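Local coordinates for extracellular solute-binding protein, family 5 (Chelativorans sp., PDB 6WM6) that binds EDTA in the periplasm, probably to hand it to an ABC transporter for uptake, at residues Thr281-Met284 against Val285-Ala289; Asp335-Ala338 against Lys339-Pro343; Ala417-Asp420 against Met421-Ile425; Asn443-Ala446 against Asp447-Leu450. All coordinates share one frame; numbering follows the deposited sequence. Where two conformers were deposited one is given.

Contact 1 (Thr281-Met284 against Val285-Ala289); sequences TQDM and VEQAA
Glu286 N donates to Gln282 O at 2.9 Å. The same two residues meet again through their side chains. Gln282 NE2 donates to Glu286 OE2 at 3.2 Å, and it comes from above the carboxylate plane. The N-H...O angle is a bent 140°, and the amide and carboxylate planes stand 73° apart. The extended chain of Glu286 also brings OE2 within 3.5 Å of Gln282 CG. All this lies at the start of helix 282-290. Thr281 is the N-cap. Its OG1 accepts from Met284 N at 3.0 Å, and its own O accepts from Val285 N at the same distance. Val285 CG2, which sits beside its backbone N, approaches Thr281 O to 3.2 Å. Asp283 O and Met284 O hold Gln287 N and Ala288 N and carry the helical pattern on. Beyond the two segments, Val285 rests on Phe298 of strand 296-299 and on Met300, and Gln282 touches Pro343 and Tyr344. The face with Asp283, Glu286 and Gln287 is exposed. The chemistry is that of a helix start. A hydroxyl occupies an early amide, and the helix start would probably ease the charge of Asp283 most. Asp283 OD1 comes within 4.6 Å of Glu286 OE1, an approach of like charges that the Gln282 amide probably offsets in part for Glu286.

Contact 2 (Asp335-Ala338 against Lys339-Pro343); sequences DLKA and KTADP
Residues Asp335-Ala338 and Lys339-Pro343 wind through the C-terminal end of helix 333-340, and Ala341 is the first to leave helical angles. Lys339 N still donates to Asp335 O, as in the helix body. At the end, Lys337 O accepts two good amide bonds: Ala341 N, four residues on, and Asp342 N, five residues on, both at 2.9 Å. They reach it from opposite faces of its carbonyl plane. The second is a pi-type bond that widens the last turn. A weak third comes from Thr340 N. Thr340 OG1 donates to Leu336 O at 2.7 Å and also bonds the hydroxyl of Tyr528. Two salt bridges flank the turn. Lys339 NZ meets Asp335 OD1 at 2.7 Å on the syn side, 18° out of the carboxylate plane. Bends at chi2 (-86°) and chi4 (-67°) fold the lysine back over the aspartate. The other oxygen, Asp335 OD2, is hydrogen-bonded to Tyr428 OH. With an alanine here, the Lys339 ammonium and the Tyr428 hydroxyl would probably lose their shared partner. In the second bridge, Lys337 NZ crosses to the syn lone pair of Asp342 OD1 at 2.8 Å, and it also bonds Trp348 O. Leu336 packs on Met421 and Leu424 of helix 416-429 and on Ile527 of strand 524-537. Past the last helical bond, the Pro343 ring closes over Ala338 O, its CD 3.2 Å from that oxygen.

Contact 3 (Ala417-Asp420 against Met421-Ile425); sequences AAND and MARLI
Met421 lies over the carbonyl it is bonded to. Its N donates to Ala417 O at 2.9 Å, and its CG comes within 3.3 Å of the same oxygen. The torsion behind this puts CG beside the backbone N and anti to the carbonyl carbon (chi1 -73°). The chain then runs extended at chi2 and bends at chi3, which turns CE back toward Ala417 O. Two conformers were deposited for this methionine, so the place of its sulfur end is doubtful. Leu424 repeats the pattern one turn later. Its N donates to Asp420 O at 3.0 Å, and its CG stands 3.4 Å from that oxygen, with CD1 a little farther. Asn419 and Arg423 behave differently. Their side chains lie side by side and point the same way, with amide and guanidinium planes only 12° apart. Arg423 is extended from CG to NE, and NE is 3.8 Å from Asn419 OD1. At that distance this is only proximity, and the disorder of Arg423 and two conformers of Asn419 make even that uncertain. Ala422 CB sits against Ala418 O at 3.5 Å, while Ala422 N bonds it. Four backbone bonds of the regular i to i+4 kind run from one segment to the other.

The stretch belongs to helix 416-429, the helix of the beta-alpha-beta unit between strands 407-410 and 436-439. Met421 and Leu424 face helix 333-340. Ala417 and Met421 also touch Tyr307 of strand 305-311, and Ala422 and Ile425 rest on Leu458 of strand 456-462.

Contact 4 (Asn443-Ala446 against Asp447-Leu450); sequences NATA and DYLL
Leu449 N donates to Ala446 O at 3.1 Å, nearly straight at 163°. Tyr448 N donates to Thr445 O, also at 3.1 Å but more bent. Each bond spans three residues, so Thr445-Leu449 forms two overlapping beta turns of type I character in the loop between strands 436-439 and 456-462. In both the donor lies well above the carbonyl plane. A water gives one proton to Ala446 O at 3.0 Å and the other to Leu449 O, so Ala446 O takes two donors. Beyond the turns, Asn453 bonds Leu450 N and Tyr448 O through its side-chain amide. Leu449 packs back over the chain, with CD1 3.8 Å from Ala446 CA. It also touches His457, Phe454 and Tyr483. A serine at Leu449 would probably open a gap among these side chains and weaken the hold of the turn on strand 456-462. On the outer side, the exposed Tyr448 runs alongside Thr445 and crosses Asn443 at a slant. Its CB is 3.5 Å from Asn443 O, and the Asn443 amide is turned 64° from the ring. Closest to the ring is the Thr445 hydroxyl, whose OG1 meets Tyr448 CD2 obliquely at 3.2 Å.

In the fold
The four contacts follow one another along the chain, each complete before the next begins. Contacts 2 and 3 are the most closely linked pair. Their centres are about 11 Å apart, and helix 333-340 packs on helix 416-429 through Leu336, Lys339 and Thr340 against Met421 and Leu424. Both helices also touch strands of the mixed sheet that holds 305-311, 456-462 and 524-537. Contact 1 is about 16 Å from contact 2, centre to centre, and Gln282 touches Pro343. Contact 4 stands apart, about 18 Å from contact 3 and about 30 Å from contact 1, centre to centre. Contact 1 starts a helix, contact 2 ends one, contact 3 lies within one and contact 4 turns a loop, all touching or flanking the same mixed sheet.

Contact 1 (Thr281-Met284 against Val285-Ala289)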
ATOM      1  N   THR A 281     -13.039  10.171  -9.039  1.00 33.44           N
ATOM      2  CA  THR A 281     -13.484  10.348 -10.410  1.00 32.70           C
ATOM      3  C   THR A 281     -13.433  11.818 -10.787  1.00 25.02           C
ATOM      4  O   THR A 281     -13.271  12.697  -9.940  1.00 26.89           O
ATOM      5  CB  THR A 281     -14.934   9.867 -10.565  1.00 30.55           C
ATOM      6  OG1 THR A 281     -15.778  10.672  -9.722  1.00 31.46           O
ATOM      7  CG2 THR A 281     -15.071   8.409 -10.184  1.00 35.53           C
ATOM      8  N   GLN A 282     -13.611  12.078 -12.088  1.00 27.25           N
ATOM      9  CA  GLN A 282     -13.750  13.448 -12.559  1.00 26.43           C
ATOM     10  C   GLN A 282     -14.920  14.145 -11.873  1.00 23.69           C
ATOM     11  O   GLN A 282     -14.794  15.295 -11.442  1.00 26.36           O
ATOM     12  CB  GLN A 282     -13.923  13.463 -14.079  1.00 31.16           C
ATOM     13  CG  GLN A 282     -14.060  14.859 -14.657  1.00 32.06           C
ATOM     14  CD  GLN A 282     -14.010  14.874 -16.180  1.00 37.16           C
ATOM     15  OE1 GLN A 282     -13.939  13.828 -16.823  1.00 46.22           O
ATOM     16  NE2 GLN A 282     -14.049  16.066 -16.754  1.00 45.13           N
ATOM     17  N   ASP A 283     -16.069  13.466 -11.765  1.00 29.54           N
ATOM     18  CA  ASP A 283     -17.220  14.091 -11.118  0.52 33.70           C
ATOM     19  C   ASP A 283     -16.914  14.439  -9.667  1.00 27.44           C
ATOM     20  O   ASP A 283     -17.315  15.499  -9.173  1.00 27.41           O
ATOM     21  CB  ASP A 283     -18.442  13.179 -11.193  0.52 37.74           C
ATOM     22  CG  ASP A 283     -19.673  13.820 -10.576  0.52 38.85           C
ATOM     23  OD1 ASP A 283     -20.109  14.876 -11.080  0.52 45.15           O
ATOM     24  OD2 ASP A 283     -20.198  13.271  -9.584  0.52 46.10           O
ATOM     25  N   MET A 284     -16.199  13.560  -8.968  1.00 27.33           N
ATOM     26  CA  MET A 284     -15.849  13.831  -7.577  1.00 31.30           C
ATOM     27  C   MET A 284     -14.940  15.047  -7.466  1.00 26.92           C
ATOM     28  O   MET A 284     -15.144  15.905  -6.596  1.00 27.47           O
ATOM     29  CB  MET A 284     -15.172  12.585  -6.998  1.00 42.88           C
ATOM     30  CG  MET A 284     -14.743  12.704  -5.553  1.00 57.73           C
ATOM     31  SD  MET A 284     -13.897  11.206  -5.002  1.00 61.73           S
ATOM     32  CE  MET A 284     -15.120   9.953  -5.427  1.00 63.23           C
ATOM     33  N   VAL A 285     -13.954  15.162  -8.364  1.00 26.96           N
ATOM     34  CA  VAL A 285     -13.056  16.312  -8.356  1.00 28.11           C
ATOM     35  C   VAL A 285     -13.823  17.593  -8.640  1.00 25.67           C
ATOM     36  O   VAL A 285     -13.606  18.625  -7.992  1.00 27.65           O
ATOM     37  CB  VAL A 285     -11.918  16.099  -9.377  1.00 29.33           C
ATOM     38  CG1 VAL A 285     -11.065  17.350  -9.492  1.00 33.75           C
ATOM     39  CG2 VAL A 285     -11.084  14.900  -8.981  1.00 32.24           C
ATOM     40  N   GLU A 286     -14.713  17.558  -9.633  1.00 25.95           N
ATOM     41  CA  GLU A 286     -15.461  18.755  -9.982  1.00 25.55           C
ATOM     42  C   GLU A 286     -16.361  19.178  -8.833  1.00 24.38           C
ATOM     43  O   GLU A 286     -16.466  20.373  -8.519  1.00 27.18           O
ATOM     44  CB  GLU A 286     -16.268  18.504 -11.257  1.00 33.22           C
ATOM     45  CG  GLU A 286     -15.401  18.392 -12.509  1.00 50.97           C
ATOM     46  CD  GLU A 286     -16.184  17.966 -13.738  1.00 60.73           C
ATOM     47  OE1 GLU A 286     -17.360  17.564 -13.594  1.00 62.02           O
ATOM     48  OE2 GLU A 286     -15.619  18.030 -14.849  1.00 62.28           O
ATOM     49  N   GLN A 287     -16.981  18.210  -8.162  1.00 24.55           N
ATOM     50  CA  GLN A 287     -17.829  18.537  -7.019  1.00 26.38           C
ATOM     51  C   GLN A 287     -17.019  19.172  -5.895  1.00 26.99           C
ATOM     52  O   GLN A 287     -17.418  20.189  -5.322  1.00 28.06           O
ATOM     53  CB  GLN A 287     -18.543  17.278  -6.535  1.00 35.46           C
ATOM     54  CG  GLN A 287     -19.617  17.559  -5.510  1.00 59.79           C
ATOM     55  CD  GLN A 287     -20.610  16.425  -5.385  1.00 72.19           C
ATOM     56  OE1 GLN A 287     -20.534  15.431  -6.112  1.00 72.22           O
ATOM     57  NE2 GLN A 287     -21.554  16.570  -4.461  1.00 78.41           N
ATOM     58  N   ALA A 288     -15.867  18.586  -5.563  1.00 24.31           N
ATOM     59  CA  ALA A 288     -15.039  19.150  -4.507  1.00 27.71           C
ATOM     60  C   ALA A 288     -14.570  20.555  -4.850  1.00 24.66           C
ATOM     61  O   ALA A 288     -14.577  21.452  -3.990  1.00 25.82           O
ATOM     62  CB  ALA A 288     -13.826  18.241  -4.274  1.00 27.53           C
ATOM     63  N   ALA A 289     -14.159  20.771  -6.106  1.00 25.48           N
ATOM     64  CA  ALA A 289     -13.762  22.109  -6.527  1.00 26.81           C
ATOM     65  C   ALA A 289     -14.895  23.121  -6.379  1.00 25.93           C
ATOM     66  O   ALA A 289     -14.647  24.283  -6.049  1.00 29.84           O
ATOM     67  CB  ALA A 289     -13.279  22.068  -7.974  1.00 27.67           C
TER

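Contact 2 (Asp335-Ala338 against Lys339-Pro343)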
ATOM      1  N   ASP A 335      -5.032   4.802 -25.307  1.00 22.94           N
ATOM      2  CA  ASP A 335      -6.471   5.040 -25.270  1.00 25.13           C
ATOM      3  C   ASP A 335      -7.040   4.753 -23.892  1.00 22.80           C
ATOM      4  O   ASP A 335      -7.919   5.469 -23.404  1.00 25.47           O
ATOM      5  CB  ASP A 335      -7.162   4.156 -26.312  1.00 25.52           C
ATOM      6  CG  ASP A 335      -8.654   4.431 -26.404  1.00 27.74           C
ATOM      7  OD1 ASP A 335      -9.015   5.531 -26.886  1.00 30.51           O
ATOM      8  OD2 ASP A 335      -9.467   3.574 -25.976  1.00 26.45           O
ATOM      9  N   LEU A 336      -6.558   3.703 -23.236  1.00 23.84           N
ATOM     10  CA  LEU A 336      -7.029   3.378 -21.902  1.00 23.96           C
ATOM     11  C   LEU A 336      -6.853   4.572 -20.972  1.00 22.58           C
ATOM     12  O   LEU A 336      -7.766   4.954 -20.228  1.00 24.54           O
ATOM     13  CB  LEU A 336      -6.225   2.181 -21.399  1.00 34.36           C
ATOM     14  CG  LEU A 336      -6.798   1.229 -20.380  1.00 33.28           C
ATOM     15  CD1 LEU A 336      -8.147   0.697 -20.775  1.00 28.92           C
ATOM     16  CD2 LEU A 336      -5.811   0.077 -20.238  1.00 25.95           C
ATOM     17  N   LYS A 337      -5.663   5.176 -20.988  1.00 21.05           N
ATOM     18  CA  LYS A 337      -5.394   6.316 -20.129  1.00 21.74           C
ATOM     19  C   LYS A 337      -6.109   7.570 -20.624  1.00 19.68           C
ATOM     20  O   LYS A 337      -6.579   8.367 -19.812  1.00 20.09           O
ATOM     21  CB  LYS A 337      -3.877   6.525 -20.047  1.00 22.02           C
ATOM     22  CG  LYS A 337      -3.443   7.461 -18.935  1.00 20.89           C
ATOM     23  CD  LYS A 337      -1.917   7.516 -18.762  1.00 20.48           C
ATOM     24  CE  LYS A 337      -1.217   8.266 -19.864  1.00 21.29           C
ATOM     25  NZ  LYS A 337      -1.440   9.742 -19.769  1.00 21.29           N
ATOM     26  N   ALA A 338      -6.219   7.738 -21.946  1.00 20.81           N
ATOM     27  CA  ALA A 338      -6.911   8.894 -22.511  1.00 21.34           C
ATOM     28  C   ALA A 338      -8.379   8.928 -22.121  1.00 23.17           C
ATOM     29  O   ALA A 338      -8.952  10.019 -21.941  1.00 25.66           O
ATOM     30  CB  ALA A 338      -6.803   8.890 -24.038  1.00 23.53           C
ATOM     31  N   LYS A 339      -9.005   7.764 -21.971  1.00 22.21           N
ATOM     32  CA  LYS A 339     -10.423   7.707 -21.657  1.00 22.69           C
ATOM     33  C   LYS A 339     -10.730   7.750 -20.172  1.00 23.37           C
ATOM     34  O   LYS A 339     -11.828   8.164 -19.782  1.00 28.02           O
ATOM     35  CB  LYS A 339     -11.031   6.420 -22.239  1.00 24.46           C
ATOM     36  CG  LYS A 339     -10.972   6.299 -23.746  1.00 36.17           C
ATOM     37  CD  LYS A 339     -12.156   6.975 -24.398  1.00 49.96           C
ATOM     38  CE  LYS A 339     -12.222   6.658 -25.892  1.00 50.91           C
ATOM     39  NZ  LYS A 339     -11.086   7.253 -26.646  1.00 57.18           N
ATOM     40  N   THR A 340      -9.800   7.336 -19.305  1.00 21.04           N
ATOM     41  CA  THR A 340     -10.094   7.146 -17.901  1.00 22.23           C
ATOM     42  C   THR A 340      -9.323   8.050 -16.948  1.00 28.08           C
ATOM     43  O   THR A 340      -9.735   8.181 -15.789  1.00 37.38           O
ATOM     44  CB  THR A 340      -9.838   5.684 -17.477  1.00 25.91           C
ATOM     45  OG1 THR A 340      -8.453   5.369 -17.702  1.00 26.96           O
ATOM     46  CG2 THR A 340     -10.706   4.733 -18.268  1.00 25.78           C
ATOM     47  N   ALA A 341      -8.198   8.609 -17.366  1.00 21.37           N
ATOM     48  CA  ALA A 341      -7.383   9.475 -16.519  1.00 21.18           C
ATOM     49  C   ALA A 341      -7.187  10.848 -17.138  1.00 19.82           C
ATOM     50  O   ALA A 341      -7.388  11.867 -16.455  1.00 21.20           O
ATOM     51  CB  ALA A 341      -6.010   8.827 -16.252  1.00 22.10           C
ATOM     52  N   ASP A 342      -6.806  10.908 -18.411  1.00 20.07           N
ATOM     53  CA  ASP A 342      -6.406  12.175 -19.010  1.00 20.96           C
ATOM     54  C   ASP A 342      -7.489  13.256 -18.971  1.00 22.38           C
ATOM     55  O   ASP A 342      -7.117  14.445 -18.977  1.00 26.63           O
ATOM     56  CB  ASP A 342      -5.930  11.985 -20.459  1.00 22.35           C
ATOM     57  CG  ASP A 342      -4.672  11.123 -20.585  1.00 21.52           C
ATOM     58  OD1 ASP A 342      -4.014  10.846 -19.560  1.00 21.88           O
ATOM     59  OD2 ASP A 342      -4.355  10.751 -21.733  1.00 24.11           O
ATOM     60  N   PRO A 343      -8.787  12.950 -18.960  1.00 21.99           N
ATOM     61  CA  PRO A 343      -9.772  14.045 -18.959  1.00 24.01           C
ATOM     62  C   PRO A 343      -9.724  14.915 -17.715  1.00 27.23           C
ATOM     63  O   PRO A 343     -10.170  16.069 -17.777  1.00 29.99           O
ATOM     64  CB  PRO A 343     -11.114  13.314 -19.085  1.00 25.17           C
ATOM     65  CG  PRO A 343     -10.782  12.066 -19.817  1.00 25.69           C
ATOM     66  CD  PRO A 343      -9.432  11.649 -19.228  1.00 24.28           C
TER

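Contact 3 (Ala417-Asp420 against Met421-Ile425)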
ATOM      1  N   ALA A 417     -12.821   3.421 -12.323  1.00 27.81           N
ATOM      2  CA  ALA A 417     -11.849   3.341 -13.409  1.00 26.60           C
ATOM      3  C   ALA A 417     -11.645   1.903 -13.866  1.00 26.64           C
ATOM      4  O   ALA A 417     -11.474   1.641 -15.063  1.00 24.80           O
ATOM      5  CB  ALA A 417     -10.520   3.960 -12.974  1.00 26.98           C
ATOM      6  N   ALA A 418     -11.663   0.950 -12.935  1.00 26.80           N
ATOM      7  CA  ALA A 418     -11.485  -0.451 -13.317  1.00 25.85           C
ATOM      8  C   ALA A 418     -12.655  -0.949 -14.157  1.00 25.04           C
ATOM      9  O   ALA A 418     -12.463  -1.689 -15.133  1.00 23.96           O
ATOM     10  CB  ALA A 418     -11.299  -1.325 -12.079  1.00 31.34           C
ATOM     11  N   ASN A 419     -13.879  -0.581 -13.785  1.00 26.73           N
ATOM     12  CA  ASN A 419     -15.038  -0.977 -14.578  0.53 25.52           C
ATOM     13  C   ASN A 419     -14.921  -0.443 -16.002  1.00 23.47           C
ATOM     14  O   ASN A 419     -15.139  -1.172 -16.974  1.00 26.95           O
ATOM     15  CB  ASN A 419     -16.319  -0.463 -13.914  0.53 31.58           C
ATOM     16  CG  ASN A 419     -17.562  -1.160 -14.431  0.53 36.36           C
ATOM     17  OD1 ASN A 419     -17.648  -1.520 -15.602  0.53 41.71           O
ATOM     18  ND2 ASN A 419     -18.531  -1.363 -13.549  0.53 43.17           N
ATOM     19  N   ASP A 420     -14.553   0.832 -16.139  1.00 25.40           N
ATOM     20  CA  ASP A 420     -14.414   1.424 -17.467  1.00 23.71           C
ATOM     21  C   ASP A 420     -13.299   0.752 -18.253  1.00 22.47           C
ATOM     22  O   ASP A 420     -13.432   0.503 -19.454  1.00 21.81           O
ATOM     23  CB  ASP A 420     -14.147   2.930 -17.338  1.00 26.96           C
ATOM     24  CG  ASP A 420     -15.304   3.688 -16.713  1.00 35.00           C
ATOM     25  OD1 ASP A 420     -16.445   3.192 -16.771  1.00 36.01           O
ATOM     26  OD2 ASP A 420     -15.070   4.787 -16.170  1.00 37.44           O
ATOM     27  N   MET A 421     -12.188   0.439 -17.594  1.00 21.44           N
ATOM     28  CA  MET A 421     -11.089  -0.194 -18.311  0.57 19.30           C
ATOM     29  C   MET A 421     -11.442  -1.607 -18.755  1.00 20.78           C
ATOM     30  O   MET A 421     -11.001  -2.039 -19.817  1.00 20.78           O
ATOM     31  CB  MET A 421      -9.793  -0.118 -17.486  0.57 23.01           C
ATOM     32  CG  MET A 421      -9.217   1.318 -17.480  0.57 25.99           C
ATOM     33  SD  MET A 421      -7.536   1.497 -16.827  0.57 22.42           S
ATOM     34  CE  MET A 421      -7.817   0.533 -15.322  0.57 19.90           C
ATOM     35  N   ALA A 422     -12.235  -2.332 -17.966  1.00 21.90           N
ATOM     36  CA  ALA A 422     -12.622  -3.675 -18.371  1.00 22.00           C
ATOM     37  C   ALA A 422     -13.426  -3.631 -19.662  1.00 21.57           C
ATOM     38  O   ALA A 422     -13.257  -4.484 -20.543  1.00 22.53           O
ATOM     39  CB  ALA A 422     -13.449  -4.335 -17.257  1.00 26.28           C
ATOM     40  N   ARG A 423     -14.316  -2.638 -19.796  1.00 22.94           N
ATOM     41  CA  ARG A 423     -15.083  -2.511 -21.031  1.00 23.67           C
ATOM     42  C   ARG A 423     -14.188  -2.114 -22.198  1.00 22.92           C
ATOM     43  O   ARG A 423     -14.353  -2.608 -23.316  1.00 23.88           O
ATOM     44  CB  ARG A 423     -16.206  -1.494 -20.842  1.00 26.45           C
ATOM     45  CG  ARG A 423     -17.280  -1.941 -19.864  1.00 53.77           C
ATOM     46  CD  ARG A 423     -18.424  -0.941 -19.819  1.00 77.14           C
ATOM     47  NE  ARG A 423     -19.486  -1.361 -18.909  1.00 97.46           N
ATOM     48  CZ  ARG A 423     -20.473  -2.193 -19.234  1.00108.78           C
ATOM     49  NH1 ARG A 423     -21.393  -2.507 -18.334  1.00111.63           N
ATOM     50  NH2 ARG A 423     -20.539  -2.715 -20.453  1.00111.51           N
ATOM     51  N   LEU A 424     -13.247  -1.197 -21.958  1.00 20.97           N
ATOM     52  CA  LEU A 424     -12.327  -0.815 -23.028  1.00 21.58           C
ATOM     53  C   LEU A 424     -11.473  -1.987 -23.488  1.00 20.84           C
ATOM     54  O   LEU A 424     -11.269  -2.185 -24.698  1.00 21.36           O
ATOM     55  CB  LEU A 424     -11.439   0.326 -22.542  1.00 20.78           C
ATOM     56  CG  LEU A 424     -12.194   1.647 -22.367  1.00 21.36           C
ATOM     57  CD1 LEU A 424     -11.372   2.659 -21.588  1.00 22.61           C
ATOM     58  CD2 LEU A 424     -12.564   2.184 -23.746  1.00 25.31           C
ATOM     59  N   ILE A 425     -10.986  -2.796 -22.545  1.00 21.00           N
ATOM     60  CA  ILE A 425     -10.155  -3.945 -22.886  1.00 21.22           C
ATOM     61  C   ILE A 425     -10.950  -4.956 -23.697  1.00 21.84           C
ATOM     62  O   ILE A 425     -10.442  -5.536 -24.667  1.00 21.79           O
ATOM     63  CB  ILE A 425      -9.544  -4.561 -21.607  1.00 19.97           C
ATOM     64  CG1 ILE A 425      -8.478  -3.602 -21.059  1.00 19.66           C
ATOM     65  CG2 ILE A 425      -8.980  -5.937 -21.890  1.00 21.33           C
ATOM     66  CD1 ILE A 425      -8.084  -3.878 -19.629  1.00 23.41           C
TER

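Contact 4 (Asn443-Ala446 against Asp447-Leu450)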
ATOM      1  N   ASN A 443     -17.141 -11.345  -4.262  1.00 31.29           N
ATOM      2  CA  ASN A 443     -16.360 -12.548  -4.509  1.00 33.04           C
ATOM      3  C   ASN A 443     -15.311 -12.359  -5.603  1.00 29.57           C
ATOM      4  O   ASN A 443     -14.577 -13.303  -5.908  1.00 31.67           O
ATOM      5  CB  ASN A 443     -17.281 -13.720  -4.873  1.00 48.50           C
ATOM      6  CG  ASN A 443     -18.034 -14.268  -3.669  1.00 58.14           C
ATOM      7  OD1 ASN A 443     -17.472 -14.410  -2.584  1.00 54.36           O
ATOM      8  ND2 ASN A 443     -19.309 -14.576  -3.862  1.00 59.08           N
ATOM      9  N   ALA A 444     -15.205 -11.158  -6.179  1.00 28.46           N
ATOM     10  CA  ALA A 444     -14.254 -10.876  -7.243  1.00 25.21           C
ATOM     11  C   ALA A 444     -12.992 -10.203  -6.727  1.00 24.21           C
ATOM     12  O   ALA A 444     -12.312  -9.492  -7.477  1.00 27.10           O
ATOM     13  CB  ALA A 444     -14.908 -10.012  -8.324  1.00 26.67           C
ATOM     14  N   THR A 445     -12.645 -10.420  -5.468  1.00 23.94           N
ATOM     15  CA  THR A 445     -11.432  -9.864  -4.896  1.00 23.94           C
ATOM     16  C   THR A 445     -10.243 -10.782  -5.157  1.00 23.48           C
ATOM     17  O   THR A 445     -10.386 -11.953  -5.525  1.00 25.30           O
ATOM     18  CB  THR A 445     -11.587  -9.692  -3.390  1.00 27.56           C
ATOM     19  OG1 THR A 445     -11.869 -10.972  -2.812  1.00 31.29           O
ATOM     20  CG2 THR A 445     -12.717  -8.714  -3.065  1.00 37.46           C
ATOM     21  N   ALA A 446      -9.045 -10.219  -4.997  1.00 24.66           N
ATOM     22  CA  ALA A 446      -7.830 -11.004  -5.183  1.00 23.16           C
ATOM     23  C   ALA A 446      -7.777 -12.195  -4.228  1.00 22.93           C
ATOM     24  O   ALA A 446      -7.354 -13.290  -4.625  1.00 25.08           O
ATOM     25  CB  ALA A 446      -6.612 -10.102  -4.984  1.00 26.72           C
ATOM     26  N   ASP A 447      -8.202 -12.002  -2.975  1.00 24.93           N
ATOM     27  CA  ASP A 447      -8.180 -13.083  -1.991  1.00 31.64           C
ATOM     28  C   ASP A 447      -8.959 -14.302  -2.473  1.00 26.41           C
ATOM     29  O   ASP A 447      -8.646 -15.446  -2.082  1.00 27.25           O
ATOM     30  CB  ASP A 447      -8.811 -12.601  -0.679  1.00 36.38           C
ATOM     31  CG  ASP A 447      -7.815 -11.927   0.244  1.00 58.85           C
ATOM     32  OD1 ASP A 447      -6.607 -11.909  -0.079  1.00 56.93           O
ATOM     33  OD2 ASP A 447      -8.248 -11.420   1.304  1.00 52.71           O
ATOM     34  N   TYR A 448      -9.988 -14.090  -3.281  1.00 23.61           N
ATOM     35  CA  TYR A 448     -10.871 -15.171  -3.712  1.00 22.17           C
ATOM     36  C   TYR A 448     -10.516 -15.712  -5.101  1.00 21.91           C
ATOM     37  O   TYR A 448     -11.208 -16.610  -5.591  1.00 22.51           O
ATOM     38  CB  TYR A 448     -12.320 -14.707  -3.675  1.00 24.81           C
ATOM     39  CG  TYR A 448     -12.826 -14.441  -2.262  1.00 33.35           C
ATOM     40  CD1 TYR A 448     -12.370 -15.198  -1.190  1.00 52.51           C
ATOM     41  CD2 TYR A 448     -13.746 -13.433  -2.007  1.00 50.58           C
ATOM     42  CE1 TYR A 448     -12.819 -14.968   0.097  1.00 52.53           C
ATOM     43  CE2 TYR A 448     -14.200 -13.191  -0.718  1.00 59.03           C
ATOM     44  CZ  TYR A 448     -13.730 -13.966   0.327  1.00 60.49           C
ATOM     45  OH  TYR A 448     -14.171 -13.742   1.610  1.00 67.59           O
ATOM     46  N   LEU A 449      -9.447 -15.228  -5.726  1.00 20.32           N
ATOM     47  CA  LEU A 449      -9.039 -15.789  -7.008  1.00 20.20           C
ATOM     48  C   LEU A 449      -8.652 -17.253  -6.848  1.00 21.11           C
ATOM     49  O   LEU A 449      -8.033 -17.655  -5.852  1.00 22.34           O
ATOM     50  CB  LEU A 449      -7.848 -15.018  -7.586  1.00 22.66           C
ATOM     51  CG  LEU A 449      -8.121 -13.601  -8.069  1.00 19.89           C
ATOM     52  CD1 LEU A 449      -6.807 -12.876  -8.347  1.00 23.71           C
ATOM     53  CD2 LEU A 449      -9.001 -13.602  -9.307  1.00 22.68           C
ATOM     54  N   LEU A 450      -8.999 -18.054  -7.852  1.00 19.37           N
ATOM     55  CA  LEU A 450      -8.624 -19.457  -7.939  1.00 20.76           C
ATOM     56  C   LEU A 450      -8.085 -19.727  -9.339  1.00 23.50           C
ATOM     57  O   LEU A 450      -8.487 -19.074 -10.306  1.00 22.29           O
ATOM     58  CB  LEU A 450      -9.830 -20.370  -7.721  1.00 22.84           C
ATOM     59  CG  LEU A 450     -10.549 -20.209  -6.385  1.00 24.47           C
ATOM     60  CD1 LEU A 450     -11.894 -20.924  -6.455  1.00 27.87           C
ATOM     61  CD2 LEU A 450      -9.714 -20.744  -5.247  1.00 26.01           C
TER
HETATM   62  O   HOH W   1      -6.126 -15.985  -4.530  1.00 32.93           O